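Local structure of DNA mismatch repair protein PMS1 (Saccharomyces cerevisiae, 3H4L) at residues B[46-51]-B[191-196]; B[106-111]-B[150-155]; B[212-217]-B[265-270]. The protein acts in DNA mismatch repair and binds an ATP analogue in an N-terminal domain of the histidine kinase, gyrase B and HSP90-like ATPase family. All coordinates share one frame; numbering follows the deposited sequence.

Contact 1: residues B[46-51]-B[191-196]; sequences EIIFKD and SVWNIT
F49 turns its ring back beside its own backbone N (chi1 -70°, CG anti to the carbonyl carbon), while V192 holds CG1 anti to its backbone N (chi1 -179°); these torsions bring V192 CG1 in the plane of the F49 ring to its edge, 3.7 Å from CE1. On the face that carries I48 and I195, I195 sends CD1 obliquely across to I48 CG2, also at 3.7 Å. The backbones run parallel, 19° apart, in register from E46 beside S191 to K50 beside I195. Five bonds tie them: the N-H groups of I47, F49 and D51 donate to the carbonyls of S191, W193 and I195, and W193 N and I195 N donate back to I47 O and F49 O. The shortest, I195 N to F49 O, is 2.7 Å. N194 OD1 lies 3.2 Å from F49 O, a meeting of two acceptors, and accepts a hydrogen bond from Y52 N. Helix 167-184 covers the face of I47, F49 and V192, with F171 edge-to-face against F49 and I178 touching all three. This is the parallel pair near one edge of the mixed GHKL ATPase sheet, next to outermost strand 200-206, with a helix packed on one face.

Contact 2: residues B[106-111]-B[150-155]; sequences CGIAKL and SQLFHN
K110 and S150 form an antiparallel hydrogen-bonded pair at the point where strand 144-150 of the ATPase-domain sheet gives way to a loop, with K110 N to S150 O at 3.1 Å and S150 N returning a longer bond to K110 O. The chain from Q151 to H154 then folds into a type II beta turn, F153 taking the positive phi, closed by H154 N to Q151 O. F153 N donates to I108 O at 2.9 Å in a bent bond (N-H...O angle 139°), which docks the turn on the link between helix 101-107 and strand 110-116. Next to this bond the apolar side chains gather: I108 CD1 meets L152 CD1 and, obliquely, the F153 ring at CE1, its side chain lying alongside both and pointing the same way, while A109 CB also touches L152 CD1. Outside the pair, R159 makes a cation-pi contact with F153. N155, in turn, folds CG between its backbone N and carbonyl carbon (chi1 52°), and ND2 then reaches G107 O at 2.8 Å, in the plane of both the carbonyl and the amide. The same amide sets OD1 over one face of the H154 ring, toward its rim. K110 CE lies over the centre of the opposite face, a CH-pi contact 3.8 Å from the centroid and 11° off the normal; the lysine bends at chi2 to reach it, its chain crossing the histidine side chain at about a right angle. The histidine is thus held between an amide oxygen and an aliphatic chain. At its edge a water lies 2.8 Å from H154 NE2 and from G107 O and 3.0 Å from A109 O; with more acceptors around it than protons, it probably does not serve all of them at once.

Contact 3: residues B[212-217]-B[265-270]; sequences SMRKNI and KGYISQ
I217 N to M213 O, at 2.8 Å the shortest polar bond in the two segments, spans one turn of the helix, and the residues it links both point toward the strand segment. S212 fixes the helix start as N-cap, its OG accepting a straight bond from K215 N (179°). No hydrogen bond crosses the contact; the tyrosine ring is held by apolar neighbours. M213 has CG anti to the backbone N (chi1 174°) and extends to SD before bending at chi3, which carries the sulfur to the ring edge, 4.0 Å from Y267 CD1, 5.3 Å from the ring centroid and 88° off its normal. The same sulfur lies 3.7 Å from G266 CA, where a side chain would collide with the carbonyl O of K265. I217 CD1 approaches Y267 CD1 obliquely at 4.3 Å, and R214 CB comes to 3.7 Å from Y267 OH. With an alanine in place of Y267, M213 SD would probably lose its aromatic partner and a gap open between helix and strand. M213 and I217 also touch I183 of helix 167-184. This edge-on Met-aromatic contact joins helix 213-221 to the four-stranded sheet of the S5-like domain that follows the ATPase domain in MutL-family proteins.

Contacts 1 and 2 both reach the eight-stranded ATPase sheet, with centres about 18 Å apart, and contact 2 is nested in the chain loop that contact 1 closes. Contact 1 is a regular strand ladder, one face (I47, F49, V192) buried under helix 167-184, the other largely partly exposed. Contact 2, where that sheet runs out into turns, adds to three backbone bonds a side-chain amide bond, a CH-pi contact on an imidazole, water and a few apolar touches; it buries I108, A109, L152 and F153 but exposes K110 and Q151. Contact 3, on the four-stranded sheet, is the smallest, with R214 exposed and no hydrogen bond across it. Helix 167-184 also touches its M213 and I217, linking it to contact 1.

Contact 1: residues B[46-51]-B[191-196]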
loop_
_atom_site.group_PDB
_atom_site.type_symbol
_atom_site.label_atom_id
_atom_site.label_comp_id
_atom_site.label_asym_id
_atom_site.label_seq_id
_atom_site.Cartn_x
_atom_site.Cartn_y
_atom_site.Cartn_z
ATOM N N GLU B 46 11.913 -6.067 5.007
ATOM C CA GLU B 46 11.238 -5.055 4.232
ATOM C C GLU B 46 11.079 -5.560 2.812
ATOM O O GLU B 46 12.027 -6.077 2.221
ATOM C CB GLU B 46 12.066 -3.772 4.251
ATOM C CG GLU B 46 11.415 -2.581 3.593
ATOM C CD GLU B 46 12.354 -1.401 3.546
ATOM O OE1 GLU B 46 12.936 -1.079 4.612
ATOM O OE2 GLU B 46 12.513 -0.808 2.456
ATOM N N ILE B 47 9.870 -5.395 2.278
ATOM C CA ILE B 47 9.526 -5.846 0.942
ATOM C C ILE B 47 8.963 -4.678 0.155
ATOM O O ILE B 47 7.990 -4.046 0.566
ATOM C CB ILE B 47 8.474 -6.960 1.026
ATOM C CG1 ILE B 47 8.999 -8.094 1.909
ATOM C CG2 ILE B 47 8.134 -7.476 -0.348
ATOM C CD1 ILE B 47 7.994 -9.182 2.141
ATOM N N ILE B 48 9.586 -4.390 -0.979
ATOM C CA ILE B 48 9.153 -3.294 -1.815
ATOM C C ILE B 48 8.725 -3.793 -3.194
ATOM O O ILE B 48 9.515 -4.382 -3.924
ATOM C CB ILE B 48 10.285 -2.258 -1.939
ATOM C CG1 ILE B 48 10.560 -1.649 -0.563
ATOM C CG2 ILE B 48 9.912 -1.166 -2.905
ATOM C CD1 ILE B 48 11.670 -0.611 -0.555
ATOM N N PHE B 49 7.458 -3.568 -3.532
ATOM C CA PHE B 49 6.910 -3.974 -4.828
ATOM C C PHE B 49 6.859 -2.792 -5.778
ATOM O O PHE B 49 6.499 -1.687 -5.365
ATOM C CB PHE B 49 5.462 -4.477 -4.694
ATOM C CG PHE B 49 5.323 -5.796 -3.988
ATOM C CD1 PHE B 49 5.227 -5.856 -2.612
ATOM C CD2 PHE B 49 5.276 -6.972 -4.706
ATOM C CE1 PHE B 49 5.084 -7.064 -1.967
ATOM C CE2 PHE B 49 5.135 -8.179 -4.066
ATOM C CZ PHE B 49 5.038 -8.228 -2.696
ATOM N N LYS B 50 7.213 -3.009 -7.041
ATOM C CA LYS B 50 7.094 -1.939 -8.022
ATOM C C LYS B 50 5.980 -2.374 -8.962
ATOM O O LYS B 50 6.016 -3.456 -9.548
ATOM C CB LYS B 50 8.400 -1.693 -8.759
ATOM C CG LYS B 50 9.406 -0.935 -7.901
ATOM C CD LYS B 50 10.467 -0.216 -8.737
ATOM C CE LYS B 50 11.485 0.488 -7.835
ATOM N NZ LYS B 50 12.532 1.218 -8.611
ATOM N N ASP B 51 4.965 -1.525 -9.056
ATOM C CA ASP B 51 3.777 -1.786 -9.853
ATOM C C ASP B 51 3.221 -3.169 -9.515
ATOM O O ASP B 51 3.023 -4.019 -10.384
ATOM C CB ASP B 51 4.062 -1.659 -11.351
ATOM C CG ASP B 51 2.774 -1.565 -12.185
ATOM O OD1 ASP B 51 1.772 -0.998 -11.696
ATOM O OD2 ASP B 51 2.760 -2.041 -13.339
ATOM N N SER B 191 7.606 -4.959 6.814
ATOM C CA SER B 191 7.164 -3.713 6.203
ATOM C C SER B 191 6.954 -4.006 4.728
ATOM O O SER B 191 7.788 -4.634 4.086
ATOM C CB SER B 191 8.225 -2.632 6.349
ATOM O OG SER B 191 8.470 -2.364 7.708
ATOM N N VAL B 192 5.840 -3.558 4.183
ATOM C CA VAL B 192 5.577 -3.804 2.782
ATOM C C VAL B 192 5.015 -2.570 2.117
ATOM O O VAL B 192 3.997 -2.014 2.547
ATOM C CB VAL B 192 4.573 -4.954 2.596
ATOM C CG1 VAL B 192 4.333 -5.195 1.111
ATOM C CG2 VAL B 192 5.107 -6.228 3.277
ATOM N N TRP B 193 5.689 -2.138 1.064
ATOM C CA TRP B 193 5.248 -0.972 0.320
ATOM C C TRP B 193 5.076 -1.352 -1.143
ATOM O O TRP B 193 5.613 -2.362 -1.612
ATOM C CB TRP B 193 6.286 0.150 0.368
ATOM C CG TRP B 193 6.837 0.513 1.696
ATOM C CD1 TRP B 193 7.811 -0.144 2.398
ATOM C CD2 TRP B 193 6.547 1.700 2.426
ATOM N NE1 TRP B 193 8.151 0.575 3.519
ATOM C CE2 TRP B 193 7.385 1.709 3.560
ATOM C CE3 TRP B 193 5.653 2.762 2.233
ATOM C CZ2 TRP B 193 7.366 2.750 4.495
ATOM C CZ3 TRP B 193 5.633 3.798 3.160
ATOM C CH2 TRP B 193 6.482 3.783 4.281
ATOM N N ASN B 194 4.322 -0.528 -1.858
ATOM C CA ASN B 194 4.137 -0.717 -3.279
ATOM C C ASN B 194 4.372 0.635 -3.903
ATOM O O ASN B 194 3.693 1.608 -3.562
ATOM C CB ASN B 194 2.732 -1.173 -3.638
ATOM C CG ASN B 194 2.537 -1.252 -5.140
ATOM O OD1 ASN B 194 3.353 -1.863 -5.845
ATOM N ND2 ASN B 194 1.472 -0.632 -5.645
ATOM N N ILE B 195 5.342 0.702 -4.805
ATOM C CA ILE B 195 5.645 1.948 -5.483
ATOM C C ILE B 195 4.881 1.949 -6.795
ATOM O O ILE B 195 5.119 1.100 -7.654
ATOM C CB ILE B 195 7.145 2.068 -5.731
ATOM C CG1 ILE B 195 7.858 2.254 -4.387
ATOM C CG2 ILE B 195 7.429 3.224 -6.671
ATOM C CD1 ILE B 195 9.351 2.102 -4.467
ATOM N N THR B 196 3.950 2.899 -6.935
ATOM C CA THR B 196 3.115 2.993 -8.134
ATOM C C THR B 196 3.842 3.652 -9.293
ATOM O O THR B 196 4.688 4.525 -9.101
ATOM C CB THR B 196 1.810 3.792 -7.881
ATOM O OG1 THR B 196 2.085 5.198 -7.936
ATOM C CG2 THR B 196 1.230 3.445 -6.524
#

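Contact 2: residues B[106-111]-B[150-155]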
loop_
_atom_site.group_PDB
_atom_site.type_symbol
_atom_site.label_atom_id
_atom_site.label_comp_id
_atom_site.label_asym_id
_atom_site.label_seq_id
_atom_site.Cartn_x
_atom_site.Cartn_y
_atom_site.Cartn_z
ATOM N N CYS B 106 16.851 -17.125 -11.397
ATOM C CA CYS B 106 17.826 -16.689 -12.390
ATOM C C CYS B 106 17.351 -16.994 -13.799
ATOM O O CYS B 106 17.485 -16.176 -14.711
ATOM C CB CYS B 106 19.141 -17.411 -12.178
ATOM S SG CYS B 106 20.221 -16.470 -11.193
ATOM N N GLY B 107 16.815 -18.197 -13.962
ATOM C CA GLY B 107 16.331 -18.630 -15.253
ATOM C C GLY B 107 15.108 -17.893 -15.742
ATOM O O GLY B 107 15.047 -17.550 -16.915
ATOM N N ILE B 108 14.130 -17.636 -14.879
ATOM C CA ILE B 108 12.946 -16.942 -15.361
ATOM C C ILE B 108 12.738 -15.500 -14.902
ATOM O O ILE B 108 11.613 -14.995 -14.935
ATOM C CB ILE B 108 11.659 -17.766 -15.090
ATOM C CG1 ILE B 108 11.591 -18.219 -13.631
ATOM C CG2 ILE B 108 11.618 -18.952 -16.028
ATOM C CD1 ILE B 108 11.396 -17.090 -12.648
ATOM N N ALA B 109 13.824 -14.836 -14.502
ATOM C CA ALA B 109 13.777 -13.436 -14.063
ATOM C C ALA B 109 15.194 -12.877 -14.050
ATOM O O ALA B 109 16.123 -13.577 -14.422
ATOM C CB ALA B 109 13.160 -13.334 -12.674
ATOM N N LYS B 110 15.354 -11.619 -13.647
ATOM C CA LYS B 110 16.679 -10.991 -13.563
ATOM C C LYS B 110 16.970 -10.940 -12.072
ATOM O O LYS B 110 16.231 -10.282 -11.332
ATOM C CB LYS B 110 16.658 -9.551 -14.093
ATOM C CG LYS B 110 15.989 -9.348 -15.440
ATOM C CD LYS B 110 16.822 -9.860 -16.617
ATOM C CE LYS B 110 16.094 -9.610 -17.948
ATOM N NZ LYS B 110 16.955 -9.810 -19.162
ATOM N N LEU B 111 18.027 -11.608 -11.620
ATOM C CA LEU B 111 18.341 -11.612 -10.190
ATOM C C LEU B 111 19.525 -10.735 -9.799
ATOM O O LEU B 111 20.592 -10.834 -10.388
ATOM C CB LEU B 111 18.616 -13.043 -9.706
ATOM C CG LEU B 111 18.856 -13.209 -8.195
ATOM C CD1 LEU B 111 17.559 -12.890 -7.434
ATOM C CD2 LEU B 111 19.331 -14.637 -7.881
ATOM N N SER B 150 13.385 -8.795 -10.739
ATOM C CA SER B 150 12.698 -7.874 -11.633
ATOM C C SER B 150 12.389 -8.540 -12.955
ATOM O O SER B 150 13.017 -9.539 -13.309
ATOM C CB SER B 150 13.564 -6.648 -11.887
ATOM O OG SER B 150 14.571 -6.949 -12.830
ATOM N N GLN B 151 11.423 -7.982 -13.680
ATOM C CA GLN B 151 11.030 -8.524 -14.974
ATOM C C GLN B 151 10.688 -10.010 -14.847
ATOM O O GLN B 151 11.169 -10.860 -15.617
ATOM C CB GLN B 151 12.160 -8.311 -15.985
ATOM C CG GLN B 151 12.257 -6.872 -16.482
ATOM C CD GLN B 151 13.477 -6.615 -17.363
ATOM O OE1 GLN B 151 14.098 -7.550 -17.877
ATOM N NE2 GLN B 151 13.817 -5.339 -17.549
ATOM N N LEU B 152 9.842 -10.314 -13.872
ATOM C CA LEU B 152 9.453 -11.688 -13.627
ATOM C C LEU B 152 8.746 -12.323 -14.828
ATOM O O LEU B 152 7.860 -11.730 -15.439
ATOM C CB LEU B 152 8.569 -11.753 -12.377
ATOM C CG LEU B 152 8.158 -13.135 -11.870
ATOM C CD1 LEU B 152 9.381 -13.972 -11.500
ATOM C CD2 LEU B 152 7.255 -12.945 -10.672
ATOM N N PHE B 153 9.169 -13.536 -15.162
ATOM C CA PHE B 153 8.609 -14.301 -16.277
ATOM C C PHE B 153 8.794 -13.591 -17.616
ATOM O O PHE B 153 8.037 -13.808 -18.564
ATOM C CB PHE B 153 7.117 -14.617 -16.028
ATOM C CG PHE B 153 6.845 -15.315 -14.706
ATOM C CD1 PHE B 153 7.666 -16.344 -14.258
ATOM C CD2 PHE B 153 5.778 -14.932 -13.908
ATOM C CE1 PHE B 153 7.435 -16.976 -13.031
ATOM C CE2 PHE B 153 5.536 -15.559 -12.680
ATOM C CZ PHE B 153 6.370 -16.583 -12.243
ATOM N N HIS B 154 9.825 -12.762 -17.697
ATOM C CA HIS B 154 10.109 -12.025 -18.917
ATOM C C HIS B 154 10.379 -12.947 -20.108
ATOM O O HIS B 154 10.312 -12.509 -21.258
ATOM C CB HIS B 154 11.312 -11.098 -18.702
ATOM C CG HIS B 154 12.629 -11.799 -18.758
ATOM N ND1 HIS B 154 13.382 -11.869 -19.907
ATOM C CD2 HIS B 154 13.302 -12.508 -17.821
ATOM C CE1 HIS B 154 14.464 -12.593 -19.678
ATOM N NE2 HIS B 154 14.438 -12.994 -18.420
ATOM N N ASN B 155 10.702 -14.207 -19.840
ATOM C CA ASN B 155 10.971 -15.160 -20.916
ATOM C C ASN B 155 9.998 -16.341 -20.899
ATOM O O ASN B 155 10.352 -17.467 -21.236
ATOM C CB ASN B 155 12.419 -15.653 -20.843
ATOM C CG ASN B 155 12.790 -16.182 -19.474
ATOM O OD1 ASN B 155 12.072 -15.964 -18.500
ATOM N ND2 ASN B 155 13.924 -16.868 -19.390
HETATM O O HOH W 1 15.995 -14.901 -17.094
HETATM O O HOH W 2 17.204 -7.570 -10.785
#

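Contact 3: residues B[212-217]-B[265-270]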
loop_
_atom_site.group_PDB
_atom_site.type_symbol
_atom_site.label_atom_id
_atom_site.label_comp_id
_atom_site.label_asym_id
_atom_site.label_seq_id
_atom_site.Cartn_x
_atom_site.Cartn_y
_atom_site.Cartn_z
ATOM N N SER B 212 3.423 -9.533 20.143
ATOM C CA SER B 212 2.709 -10.783 20.353
ATOM C C SER B 212 1.841 -11.026 19.115
ATOM O O SER B 212 1.595 -10.105 18.331
ATOM C CB SER B 212 1.818 -10.686 21.592
ATOM O OG SER B 212 0.742 -9.787 21.374
ATOM N N MET B 213 1.389 -12.264 18.943
ATOM C CA MET B 213 0.537 -12.633 17.813
ATOM C C MET B 213 -0.681 -11.705 17.760
ATOM O O MET B 213 -1.130 -11.297 16.690
ATOM C CB MET B 213 0.071 -14.084 17.965
ATOM C CG MET B 213 -0.931 -14.527 16.919
ATOM S SD MET B 213 -1.448 -16.235 17.147
ATOM C CE MET B 213 0.118 -17.110 16.891
ATOM N N ARG B 214 -1.207 -11.376 18.933
ATOM C CA ARG B 214 -2.359 -10.501 19.034
ATOM C C ARG B 214 -2.075 -9.127 18.445
ATOM O O ARG B 214 -2.790 -8.665 17.554
ATOM C CB ARG B 214 -2.766 -10.346 20.493
ATOM C CG ARG B 214 -3.908 -9.378 20.684
ATOM C CD ARG B 214 -4.384 -9.353 22.111
ATOM N NE ARG B 214 -5.662 -8.665 22.210
ATOM C CZ ARG B 214 -6.451 -8.712 23.275
ATOM N NH1 ARG B 214 -6.091 -9.418 24.340
ATOM N NH2 ARG B 214 -7.607 -8.062 23.271
ATOM N N LYS B 215 -1.037 -8.469 18.952
ATOM C CA LYS B 215 -0.686 -7.150 18.454
ATOM C C LYS B 215 -0.554 -7.195 16.935
ATOM O O LYS B 215 -0.976 -6.260 16.245
ATOM C CB LYS B 215 0.613 -6.656 19.096
ATOM C CG LYS B 215 0.535 -6.546 20.622
ATOM C CD LYS B 215 1.775 -5.899 21.241
ATOM C CE LYS B 215 1.863 -4.420 20.888
ATOM N NZ LYS B 215 3.073 -3.751 21.461
ATOM N N ASN B 216 0.001 -8.288 16.412
ATOM C CA ASN B 216 0.173 -8.428 14.969
ATOM C C ASN B 216 -1.122 -8.690 14.207
ATOM O O ASN B 216 -1.277 -8.232 13.081
ATOM C CB ASN B 216 1.193 -9.522 14.635
ATOM C CG ASN B 216 2.615 -9.102 14.949
ATOM O OD1 ASN B 216 2.943 -7.922 14.888
ATOM N ND2 ASN B 216 3.468 -10.064 15.272
ATOM N N ILE B 217 -2.055 -9.428 14.796
ATOM C CA ILE B 217 -3.308 -9.679 14.091
ATOM C C ILE B 217 -4.037 -8.350 14.006
ATOM O O ILE B 217 -4.668 -8.040 12.998
ATOM C CB ILE B 217 -4.215 -10.694 14.831
ATOM C CG1 ILE B 217 -3.572 -12.082 14.810
ATOM C CG2 ILE B 217 -5.607 -10.734 14.179
ATOM C CD1 ILE B 217 -4.387 -13.145 15.514
ATOM N N LYS B 265 -1.415 -22.908 20.685
ATOM C CA LYS B 265 -1.683 -21.547 21.122
ATOM C C LYS B 265 -2.029 -20.643 19.951
ATOM O O LYS B 265 -1.551 -20.837 18.828
ATOM C CB LYS B 265 -0.472 -20.985 21.870
ATOM C CG LYS B 265 -0.098 -21.772 23.113
ATOM C CD LYS B 265 1.061 -21.129 23.871
ATOM C CE LYS B 265 1.353 -21.894 25.153
ATOM N NZ LYS B 265 2.346 -21.213 26.021
ATOM N N GLY B 266 -2.870 -19.653 20.224
ATOM C CA GLY B 266 -3.275 -18.728 19.183
ATOM C C GLY B 266 -4.672 -18.186 19.423
ATOM O O GLY B 266 -5.086 -17.985 20.571
ATOM N N TYR B 267 -5.402 -17.944 18.339
ATOM C CA TYR B 267 -6.752 -17.419 18.448
ATOM C C TYR B 267 -7.644 -18.015 17.382
ATOM O O TYR B 267 -7.179 -18.387 16.304
ATOM C CB TYR B 267 -6.743 -15.896 18.308
ATOM C CG TYR B 267 -5.961 -15.190 19.389
ATOM C CD1 TYR B 267 -4.575 -15.087 19.322
ATOM C CD2 TYR B 267 -6.610 -14.641 20.488
ATOM C CE1 TYR B 267 -3.851 -14.448 20.333
ATOM C CE2 TYR B 267 -5.905 -14.005 21.497
ATOM C CZ TYR B 267 -4.528 -13.908 21.419
ATOM O OH TYR B 267 -3.842 -13.268 22.431
ATOM N N ILE B 268 -8.930 -18.114 17.693
ATOM C CA ILE B 268 -9.904 -18.653 16.757
ATOM C C ILE B 268 -11.233 -17.987 17.069
ATOM O O ILE B 268 -11.480 -17.579 18.206
ATOM C CB ILE B 268 -10.032 -20.190 16.891
ATOM C CG1 ILE B 268 -10.883 -20.736 15.746
ATOM C CG2 ILE B 268 -10.669 -20.555 18.223
ATOM C CD1 ILE B 268 -10.837 -22.245 15.593
ATOM N N SER B 269 -12.078 -17.854 16.057
ATOM C CA SER B 269 -13.372 -17.223 16.246
ATOM C C SER B 269 -14.225 -18.001 17.227
ATOM O O SER B 269 -14.234 -19.230 17.218
ATOM C CB SER B 269 -14.111 -17.115 14.916
ATOM O OG SER B 269 -13.478 -16.176 14.074
ATOM N N GLN B 270 -14.934 -17.273 18.080
ATOM C CA GLN B 270 -15.810 -17.912 19.040
ATOM C C GLN B 270 -17.055 -18.366 18.287
ATOM O O GLN B 270 -17.478 -17.715 17.331
ATOM C CB GLN B 270 -16.154 -16.952 20.181
ATOM C CG GLN B 270 -16.531 -15.551 19.789
ATOM C CD GLN B 270 -16.748 -14.671 21.016
ATOM O OE1 GLN B 270 -17.474 -15.042 21.940
ATOM N NE2 GLN B 270 -16.122 -13.502 21.027
#